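Local coordinates for heme-binding protein A / AI-2 binding protein A (Helicobacter pylori SS1, PDB 6OFQ), which binds peptides in the periplasm, here the tetrapeptide STSA, and probably delivers them to an ABC transporter for uptake, at residues A[111-116]-A[160-165]; A[459-464]-A[488-493]. One frame throughout, in Å; residues are numbered along the deposited sequence. Where two conformers were deposited one is given.

Contact 1: residues A[111-116]-A[160-165]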
loop_
_atom_site.group_PDB
_atom_site.type_symbol
_atom_site.label_atom_id
_atom_site.label_comp_id
_atom_site.label_asym_id
_atom_site.label_seq_id
_atom_site.Cartn_x
_atom_site.Cartn_y
_atom_site.Cartn_z
ATOM N N LYS A 111 -17.273 -24.460 -11.731
ATOM C CA LYS A 111 -17.512 -24.167 -10.321
ATOM C C LYS A 111 -16.587 -25.032 -9.454
ATOM O O LYS A 111 -16.646 -26.262 -9.414
ATOM C CB LYS A 111 -18.967 -24.312 -9.870
ATOM C CG LYS A 111 -19.165 -23.815 -8.444
ATOM C CD LYS A 111 -20.582 -23.408 -8.043
ATOM C CE LYS A 111 -20.582 -22.046 -7.365
ATOM N NZ LYS A 111 -21.582 -21.833 -6.283
ATOM N N VAL A 112 -15.629 -24.390 -8.810
ATOM C CA VAL A 112 -14.566 -25.122 -8.117
ATOM C C VAL A 112 -14.459 -24.644 -6.695
ATOM O O VAL A 112 -14.533 -23.454 -6.403
ATOM C CB VAL A 112 -13.198 -25.129 -8.801
ATOM C CG1 VAL A 112 -13.349 -25.512 -10.272
ATOM C CG2 VAL A 112 -12.511 -23.800 -8.798
ATOM N N GLU A 113 -14.423 -25.599 -5.768
ATOM C CA GLU A 113 -14.332 -25.324 -4.336
ATOM C C GLU A 113 -12.869 -25.052 -3.950
ATOM O O GLU A 113 -11.945 -25.769 -4.287
ATOM C CB GLU A 113 -14.886 -26.515 -3.517
ATOM C CG GLU A 113 -14.981 -26.245 -2.026
ATOM C CD GLU A 113 -15.424 -27.449 -1.183
ATOM O OE1 GLU A 113 -15.557 -28.520 -1.832
ATOM O OE2 GLU A 113 -15.591 -27.386 0.048
ATOM N N PHE A 114 -12.692 -23.965 -3.186
ATOM C CA PHE A 114 -11.423 -23.590 -2.560
ATOM C C PHE A 114 -10.969 -24.694 -1.591
ATOM O O PHE A 114 -11.757 -25.249 -0.836
ATOM C CB PHE A 114 -11.641 -22.266 -1.811
ATOM C CG PHE A 114 -10.628 -21.998 -0.722
ATOM C CD1 PHE A 114 -9.323 -21.692 -1.030
ATOM C CD2 PHE A 114 -11.002 -22.102 0.598
ATOM C CE1 PHE A 114 -8.365 -21.536 -0.037
ATOM C CE2 PHE A 114 -10.074 -21.859 1.610
ATOM C CZ PHE A 114 -8.780 -21.574 1.265
ATOM N N SER A 115 -9.687 -24.975 -1.632
ATOM C CA SER A 115 -9.101 -25.940 -0.738
ATOM C C SER A 115 -7.625 -25.610 -0.540
ATOM O O SER A 115 -7.038 -24.670 -1.112
ATOM C CB SER A 115 -9.341 -27.366 -1.301
ATOM O OG SER A 115 -8.540 -27.576 -2.431
ATOM N N ALA A 116 -6.945 -26.509 0.193
ATOM C CA ALA A 116 -5.581 -26.293 0.557
ATOM C C ALA A 116 -4.645 -26.137 -0.636
ATOM O O ALA A 116 -3.640 -25.413 -0.576
ATOM C CB ALA A 116 -5.136 -27.397 1.497
ATOM N N ASP A 160 -4.324 -31.764 5.114
ATOM C CA ASP A 160 -5.385 -32.427 4.413
ATOM C C ASP A 160 -5.970 -31.353 3.485
ATOM O O ASP A 160 -5.381 -30.280 3.364
ATOM C CB ASP A 160 -6.390 -33.113 5.358
ATOM C CG ASP A 160 -7.217 -32.198 6.232
ATOM O OD1 ASP A 160 -7.285 -30.955 5.955
ATOM O OD2 ASP A 160 -7.927 -32.643 7.211
ATOM N N ASP A 161 -7.115 -31.605 2.877
ATOM C CA ASP A 161 -7.601 -30.659 1.895
ATOM C C ASP A 161 -8.108 -29.366 2.546
ATOM O O ASP A 161 -8.336 -28.384 1.822
ATOM C CB ASP A 161 -8.797 -31.247 1.130
ATOM C CG ASP A 161 -8.415 -32.353 0.179
ATOM O OD1 ASP A 161 -7.240 -32.667 -0.064
ATOM O OD2 ASP A 161 -9.384 -32.959 -0.297
ATOM N N TYR A 162 -8.240 -29.294 3.874
ATOM C CA TYR A 162 -8.763 -28.112 4.547
ATOM C C TYR A 162 -7.872 -27.669 5.701
ATOM O O TYR A 162 -8.308 -26.962 6.583
ATOM C CB TYR A 162 -10.209 -28.292 5.032
ATOM C CG TYR A 162 -11.103 -28.567 3.874
ATOM C CD1 TYR A 162 -11.467 -27.588 2.945
ATOM C CD2 TYR A 162 -11.568 -29.876 3.704
ATOM C CE1 TYR A 162 -12.314 -27.905 1.881
ATOM C CE2 TYR A 162 -12.429 -30.177 2.662
ATOM C CZ TYR A 162 -12.768 -29.196 1.761
ATOM O OH TYR A 162 -13.667 -29.584 0.776
ATOM N N THR A 163 -6.596 -28.033 5.616
ATOM C CA THR A 163 -5.646 -27.696 6.716
ATOM C C THR A 163 -4.271 -27.366 6.143
ATOM O O THR A 163 -3.638 -28.161 5.457
ATOM C CB THR A 163 -5.520 -28.864 7.754
ATOM O OG1 THR A 163 -6.816 -29.339 8.094
ATOM C CG2 THR A 163 -4.789 -28.385 9.021
ATOM N N ILE A 164 -3.811 -26.150 6.484
ATOM C CA ILE A 164 -2.511 -25.669 6.101
ATOM C C ILE A 164 -1.632 -25.400 7.321
ATOM O O ILE A 164 -2.075 -24.773 8.270
ATOM C CB ILE A 164 -2.635 -24.373 5.234
ATOM C CG1 ILE A 164 -3.169 -24.691 3.805
ATOM C CG2 ILE A 164 -1.296 -23.671 5.176
ATOM C CD1 ILE A 164 -2.101 -25.214 2.880
ATOM N N ARG A 165 -0.409 -25.906 7.304
ATOM C CA ARG A 165 0.537 -25.662 8.408
ATOM C C ARG A 165 1.790 -24.964 7.895
ATOM O O ARG A 165 2.435 -25.445 6.961
ATOM C CB ARG A 165 0.952 -26.970 9.077
ATOM C CG ARG A 165 1.986 -26.760 10.174
ATOM C CD ARG A 165 2.152 -27.996 11.045
ATOM N NE ARG A 165 0.976 -28.123 11.923
ATOM C CZ ARG A 165 0.603 -29.218 12.596
ATOM N NH1 ARG A 165 1.232 -30.373 12.477
ATOM N NH2 ARG A 165 -0.471 -29.177 13.335
#

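Contact 2: residues A[459-464]-A[488-493]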
loop_
_atom_site.group_PDB
_atom_site.type_symbol
_atom_site.label_atom_id
_atom_site.label_comp_id
_atom_site.label_asym_id
_atom_site.label_seq_id
_atom_site.Cartn_x
_atom_site.Cartn_y
_atom_site.Cartn_z
ATOM N N TYR A 459 18.310 2.517 1.557
ATOM C CA TYR A 459 18.912 2.681 2.863
ATOM C C TYR A 459 19.429 1.351 3.392
ATOM O O TYR A 459 18.631 0.428 3.548
ATOM C CB TYR A 459 17.884 3.269 3.825
ATOM C CG TYR A 459 18.327 3.543 5.227
ATOM C CD1 TYR A 459 19.501 4.203 5.534
ATOM C CD2 TYR A 459 17.559 3.100 6.303
ATOM C CE1 TYR A 459 19.927 4.398 6.843
ATOM C CE2 TYR A 459 17.962 3.333 7.594
ATOM C CZ TYR A 459 19.113 4.020 7.907
ATOM O OH TYR A 459 19.405 4.210 9.225
ATOM N N LYS A 460 20.716 1.297 3.670
ATOM C CA LYS A 460 21.353 0.065 4.146
ATOM C C LYS A 460 22.124 0.349 5.429
ATOM O O LYS A 460 23.235 0.858 5.403
ATOM C CB LYS A 460 22.317 -0.430 3.066
ATOM C CG LYS A 460 21.619 -0.837 1.793
ATOM C CD LYS A 460 22.557 -1.337 0.699
ATOM C CE LYS A 460 23.384 -2.494 1.213
ATOM N NZ LYS A 460 24.093 -2.913 -0.027
ATOM N N SER A 461 21.493 0.059 6.559
ATOM C CA SER A 461 22.113 0.232 7.849
ATOM C C SER A 461 21.945 -1.093 8.582
ATOM O O SER A 461 20.820 -1.535 8.873
ATOM C CB SER A 461 21.454 1.329 8.678
ATOM O OG SER A 461 21.813 1.230 10.058
ATOM N N ASP A 462 23.083 -1.682 8.968
ATOM C CA ASP A 462 23.054 -2.873 9.804
ATOM C C ASP A 462 22.493 -2.638 11.200
ATOM O O ASP A 462 21.672 -3.406 11.730
ATOM C CB ASP A 462 24.436 -3.493 10.002
ATOM C CG ASP A 462 24.857 -4.295 8.797
ATOM O OD1 ASP A 462 23.998 -5.028 8.238
ATOM O OD2 ASP A 462 26.064 -4.118 8.521
ATOM N N ALA A 463 22.872 -1.529 11.822
ATOM C CA ALA A 463 22.407 -1.235 13.157
ATOM C C ALA A 463 20.872 -1.079 13.188
ATOM O O ALA A 463 20.149 -1.567 14.073
ATOM C CB ALA A 463 23.142 0.001 13.685
ATOM N N PHE A 464 20.314 -0.420 12.164
ATOM C CA PHE A 464 18.880 -0.170 12.078
ATOM C C PHE A 464 18.227 -1.513 11.792
ATOM O O PHE A 464 17.251 -1.918 12.486
ATOM C CB PHE A 464 18.606 0.791 10.939
ATOM C CG PHE A 464 17.173 1.023 10.606
ATOM C CD1 PHE A 464 16.441 1.911 11.385
ATOM C CD2 PHE A 464 16.594 0.416 9.517
ATOM C CE1 PHE A 464 15.127 2.148 11.079
ATOM C CE2 PHE A 464 15.308 0.710 9.145
ATOM C CZ PHE A 464 14.585 1.555 9.958
ATOM N N GLN A 488 14.035 4.131 15.340
ATOM C CA GLN A 488 13.634 5.450 14.865
ATOM C C GLN A 488 14.701 6.466 15.134
ATOM O O GLN A 488 14.889 7.375 14.339
ATOM C CB GLN A 488 12.285 5.796 15.465
ATOM C CG GLN A 488 11.136 5.081 14.802
ATOM C CD GLN A 488 9.851 5.197 15.591
ATOM O OE1 GLN A 488 9.122 6.178 15.465
ATOM N NE2 GLN A 488 9.677 4.285 16.529
ATOM N N GLU A 489 15.409 6.343 16.261
ATOM C CA GLU A 489 16.557 7.217 16.449
ATOM C C GLU A 489 17.635 7.128 15.383
ATOM O O GLU A 489 18.233 8.113 14.932
ATOM C CB GLU A 489 17.212 6.986 17.825
ATOM C CG GLU A 489 16.329 7.236 19.013
ATOM C CD GLU A 489 17.048 6.815 20.298
ATOM O OE1 GLU A 489 18.141 6.169 20.379
ATOM O OE2 GLU A 489 16.384 7.083 21.305
ATOM N N ILE A 490 17.957 5.888 15.022
ATOM C CA ILE A 490 19.047 5.611 14.066
ATOM C C ILE A 490 18.653 6.199 12.712
ATOM O O ILE A 490 19.471 6.886 12.078
ATOM C CB ILE A 490 19.395 4.115 13.971
ATOM C CG1 ILE A 490 20.000 3.665 15.327
ATOM C CG2 ILE A 490 20.353 3.862 12.819
ATOM C CD1 ILE A 490 20.187 2.185 15.325
ATOM N N ILE A 491 17.459 5.922 12.206
ATOM C CA ILE A 491 17.128 6.404 10.868
ATOM C C ILE A 491 16.991 7.935 10.885
ATOM O O ILE A 491 17.401 8.579 9.913
ATOM C CB ILE A 491 15.871 5.700 10.306
ATOM C CG1 ILE A 491 15.654 6.060 8.831
ATOM C CG2 ILE A 491 14.638 5.992 11.127
ATOM C CD1 ILE A 491 14.639 5.248 8.071
ATOM N N HIS A 492 16.499 8.535 11.956
ATOM C CA HIS A 492 16.544 9.984 12.092
ATOM C C HIS A 492 17.953 10.562 11.982
ATOM O O HIS A 492 18.215 11.529 11.254
ATOM C CB HIS A 492 15.897 10.438 13.370
ATOM C CG HIS A 492 15.933 11.913 13.583
ATOM N ND1 HIS A 492 15.066 12.803 12.979
ATOM C CD2 HIS A 492 16.719 12.638 14.403
ATOM C CE1 HIS A 492 15.305 14.010 13.452
ATOM N NE2 HIS A 492 16.260 13.932 14.357
ATOM N N LYS A 493 18.866 9.944 12.733
ATOM C CA LYS A 493 20.267 10.362 12.621
ATOM C C LYS A 493 20.880 10.231 11.262
ATOM O O LYS A 493 21.632 11.119 10.817
ATOM C CB LYS A 493 21.089 9.569 13.669
ATOM C CG LYS A 493 22.603 9.674 13.578
ATOM C CD LYS A 493 23.353 8.503 14.218
ATOM C CE LYS A 493 23.235 7.143 13.517
ATOM N NZ LYS A 493 24.173 6.609 12.474
#

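Contact 1: residues A[111-116]-A[160-165]
Ala116 meets the turn that begins at Asp160 through one backbone hydrogen bond: its N-H reaches Asp161 O at 2.8 Å, with an angle of 151° at the hydrogen. The donor stands above the carbonyl plane. This ties the lead-in to helix 116-127 onto the connection between two antiparallel strands. Further bonds hold the turn itself, a type I beta turn from Asp160 to Thr163. Asp160 OD1 accepts from Tyr162 N at 2.8 Å, which makes an Asx turn, and from Thr163 OG1 at 2.7 Å.

Van der Waals contacts gather on Ala116. Its CB sets a methyl against a carbonyl oxygen, Asp160 O, at 3.4 Å, and makes an apolar contact with Ile164 CD1 at 4.0 Å. Leu96 and Ala158 also pack on Ala116.

At the outer end, Glu113 and Tyr162 cross at about a right angle. The Glu113 chain is fully extended, CG opposite the backbone N (chi1 -173°), and carries OE2 to 3.0 Å from Tyr162 OH. Ring and carboxylate planes are turned 43° apart; the hydrogen bond of OE2 is with Gly99 N, outside the two segments. Phe114 O comes to the edge of the tyrosine ring, 3.8 Å from CE1.

The contact is thus mixed, one main-chain bond beside the packing of the Ala116 methyl. Asp160 OD1, gripped by two donors from opposite faces of its carboxylate, holds the turn in the shape that presents Asp161 O to Ala116 N.

Contact 2: residues A[459-464]-A[488-493]
Ile491 packs against two aromatic rings at once, and here the packing is close. Its CB lies 3.7 Å from Phe464 CE1, while its CG1 approaches Tyr459 CE2 at 3.8 Å; both meetings are oblique to the rings. The branches divide the work: CG1 runs opposite the backbone N (chi1 -172°) and carries CD1 along the tyrosine, whereas CG2 turns to Phe464 CE1. Tyr459 and Phe464 also touch each other, with Tyr459 CE2 3.7 Å above the phenylalanine ring plane, displaced toward its rim. Ile491 and both aromatic residues are buried.

Tyr459 reaches on past the isoleucine, so that its OH sits 3.6 Å from Ile491 CA and 3.7 Å from Ile490 CG2. That hydroxyl is not stranded among carbon atoms, since it is hydrogen-bonded to Asp494 OD2, one residue beyond the segment.

Toward solvent the packing thins out. Ile490, partly exposed, sets CG2 4.0 Å from Phe464 CB and lays CD1 the same distance from CB of the exposed Ala463. Ser461 OG approaches Ile490 CG2 more loosely. Ser461 is the N-cap of helix 462-473, its OG accepting from Phe464 N at 3.1 Å with an angle of 160° at the hydrogen. No hydrogen bond joins the two segments; they meet through van der Waals packing.

The start of helix 462-473 thus lies against the C-terminal part of helix 477-494, just before strand 497-510. Trp443 of helix 436-443 touches Tyr459, Phe464 and Ile491, and Leu439 adds to the cover on Phe464; on the far side of helix 477-494, His492 stacks with Tyr353.

How the contacts relate
From the N terminus, the chain leaves strand 91-96, passes through 111-116 into helix 116-127, and returns along strand 153-160; contact 1 closes a loop of 43 intervening residues, much of it helical, at the turn into strand 163-168. It ties that excursion to the turn between edge strand 153-160 and its neighbour 163-168 in the antiparallel sheet. Nearly 300 residues later contact 2 opens, and its 23 intervening residues, almost all helix, form a helical hairpin leading to strand 497-510 of the seven-stranded mixed sheet. The two loops follow in series, neither nested nor crossed. Their centres stand 42 Å apart, their nearest atoms about 28 Å, so each is a local closure in a separate region.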